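Local structure of histidinol-phosphatase (Listeria monocytogenes serotype 4b str. H7858, 6NLR) at residues S257-H260 / D264-R267. The protein probably hydrolyses histidinol phosphate to histidinol in histidine biosynthesis, using a trinuclear metal centre that in this crystal also holds a sulfate ion. Residues are numbered along the deposited sequence; the frame is centred on the assembly and turned at random.
Sequences SDSH and DIGR. With CO (cobalt (II) ion), chain F; MN (manganese (II) ion), chain D.
R267 turns its CG between its own backbone N and carbonyl carbon (chi1 69°), then runs out fully extended, which lays the guanidinium against the carbonyl of S257. The grip is side-on: NE reaches S257 O at 2.8 Å and NH2 the same oxygen at 2.9 Å; the oxygen lies in the guanidinium plane and both nitrogens in the carbonyl plane, which keeps the two groups coplanar. NH2 also lies 3.1 Å from D258 O. Over one guanidinium face sits the D264 carboxylate, offset toward the rim; its OD1 offers charge to NH1 but no N-H points at it. The other oxygen, OD2, takes the backbone N-H of H260 through its anti lone pair, at 2.8 Å and almost straight (173°). S259 packs its CB on D264 CB and I265 CD1, while its OG donates to S257 OG, itself bonded to D4. A type II turn from D264 to R267 brings R267 back beside D264, and both side chains reach the 257-260 backbone. That backbone presents the metal ligands: D258 OD1 binds cobalt at 2.2 Å, with OD2 held by N224, and H260 NE2 binds manganese while its ND1 donates to D258 O. D264, through H260 N, and R267, through the carbonyl just before D258, probably act as second-shell supports of this loop in the trinuclear metal site of a PHP-family phosphatase.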
ATOM      1  N   SER A 257       7.773  -2.239  -5.375  1.00 23.62           N
ATOM      2  CA  SER A 257       7.383  -3.390  -6.231  1.00 22.43           C
ATOM      3  C   SER A 257       6.069  -3.998  -5.728  1.00 22.90           C
ATOM      4  O   SER A 257       5.381  -4.655  -6.508  1.00 20.51           O
ATOM      5  CB  SER A 257       8.472  -4.444  -6.235  1.00 24.71           C
ATOM      6  OG  SER A 257       8.670  -4.996  -4.923  1.00 23.74           O
ATOM      7  N   ASP A 258       5.758  -3.824  -4.448  1.00 21.15           N
ATOM      8  CA  ASP A 258       4.663  -4.564  -3.771  1.00 22.83           C
ATOM      9  C   ASP A 258       4.849  -6.077  -3.991  1.00 22.56           C
ATOM     10  O   ASP A 258       3.847  -6.773  -4.227  1.00 23.02           O
ATOM     11  CB  ASP A 258       3.302  -4.069  -4.247  1.00 21.50           C
ATOM     12  CG  ASP A 258       2.306  -3.937  -3.115  1.00 22.81           C
ATOM     13  OD1 ASP A 258       2.463  -4.658  -2.120  1.00 20.60           O
ATOM     14  OD2 ASP A 258       1.418  -3.079  -3.221  1.00 25.74           O
ATOM     15  N   SER A 259       6.084  -6.569  -3.939  1.00 22.70           N
ATOM     16  CA  SER A 259       6.431  -7.978  -4.275  1.00 25.08           C
ATOM     17  C   SER A 259       5.776  -8.935  -3.269  1.00 24.54           C
ATOM     18  O   SER A 259       5.925  -8.703  -2.047  1.00 21.00           O
ATOM     19  CB  SER A 259       7.923  -8.152  -4.338  1.00 26.33           C
ATOM     20  OG  SER A 259       8.449  -7.533  -5.510  1.00 27.45           O
ATOM     21  N   HIS A 260       5.071  -9.954  -3.760  1.00 22.52           N
ATOM     22  CA  HIS A 260       4.479 -11.044  -2.948  1.00 25.93           C
ATOM     23  C   HIS A 260       5.196 -12.369  -3.247  1.00 29.77           C
ATOM     24  O   HIS A 260       4.768 -13.432  -2.703  1.00 32.43           O
ATOM     25  CB  HIS A 260       2.973 -11.078  -3.190  1.00 26.41           C
ATOM     26  CG  HIS A 260       2.279  -9.986  -2.458  1.00 28.51           C
ATOM     27  ND1 HIS A 260       2.372  -8.665  -2.825  1.00 29.08           N
ATOM     28  CD2 HIS A 260       1.492 -10.009  -1.361  1.00 29.99           C
ATOM     29  CE1 HIS A 260       1.659  -7.923  -2.007  1.00 28.77           C
ATOM     30  NE2 HIS A 260       1.119  -8.707  -1.095  1.00 29.06           N
ATOM     31  N   ASP A 264       8.104 -11.158  -8.676  1.00 28.21           N
ATOM     32  CA  ASP A 264       7.687  -9.736  -8.614  1.00 26.40           C
ATOM     33  C   ASP A 264       8.898  -8.816  -8.413  1.00 26.37           C
ATOM     34  O   ASP A 264       8.773  -7.610  -8.656  1.00 26.54           O
ATOM     35  CB  ASP A 264       6.727  -9.510  -7.449  1.00 26.77           C
ATOM     36  CG  ASP A 264       5.387 -10.199  -7.584  1.00 29.59           C
ATOM     37  OD1 ASP A 264       5.034 -10.615  -8.715  1.00 27.93           O
ATOM     38  OD2 ASP A 264       4.677 -10.282  -6.555  1.00 28.56           O
ATOM     39  N   ILE A 265      10.006  -9.325  -7.880  1.00 26.60           N
ATOM     40  CA  ILE A 265      11.141  -8.458  -7.446  1.00 27.58           C
ATOM     41  C   ILE A 265      11.648  -7.670  -8.661  1.00 26.88           C
ATOM     42  O   ILE A 265      11.872  -8.282  -9.697  1.00 23.03           O
ATOM     43  CB  ILE A 265      12.255  -9.285  -6.770  1.00 29.85           C
ATOM     44  CG1 ILE A 265      11.771  -9.891  -5.440  1.00 28.66           C
ATOM     45  CG2 ILE A 265      13.511  -8.453  -6.586  1.00 29.56           C
ATOM     46  CD1 ILE A 265      11.647  -8.909  -4.336  1.00 28.27           C
ATOM     47  N   GLY A 266      11.811  -6.349  -8.511  1.00 27.06           N
ATOM     48  CA  GLY A 266      12.365  -5.451  -9.542  1.00 26.34           C
ATOM     49  C   GLY A 266      11.324  -5.033 -10.575  1.00 26.74           C
ATOM     50  O   GLY A 266      11.667  -4.242 -11.435  1.00 25.98           O
ATOM     51  N   ARG A 267      10.076  -5.505 -10.497  1.00 25.00           N
ATOM     52  CA  ARG A 267       9.117  -5.307 -11.618  1.00 27.49           C
ATOM     53  C   ARG A 267       8.842  -3.800 -11.789  1.00 25.17           C
ATOM     54  O   ARG A 267       8.686  -3.081 -10.778  1.00 23.98           O
ATOM     55  CB  ARG A 267       7.834  -6.119 -11.393  1.00 28.06           C
ATOM     56  CG  ARG A 267       6.967  -5.611 -10.247  1.00 27.25           C
ATOM     57  CD  ARG A 267       5.787  -6.539 -10.039  1.00 30.85           C
ATOM     58  NE  ARG A 267       5.060  -6.258  -8.805  1.00 26.79           N
ATOM     59  CZ  ARG A 267       3.950  -6.888  -8.436  1.00 28.91           C
ATOM     60  NH1 ARG A 267       3.402  -7.797  -9.229  1.00 30.04           N
ATOM     61  NH2 ARG A 267       3.376  -6.601  -7.278  1.00 27.32           N
TER
HETATM   62 CO    CO F 303       1.585  -4.093  -0.162  1.00 22.38          CO
HETATM   63 MN    MN D 301      -0.539  -8.034   0.129  0.83 27.66          MN
HETATM   64  O   HOH W   1      -0.019  -2.844  -1.019  1.00 18.48           O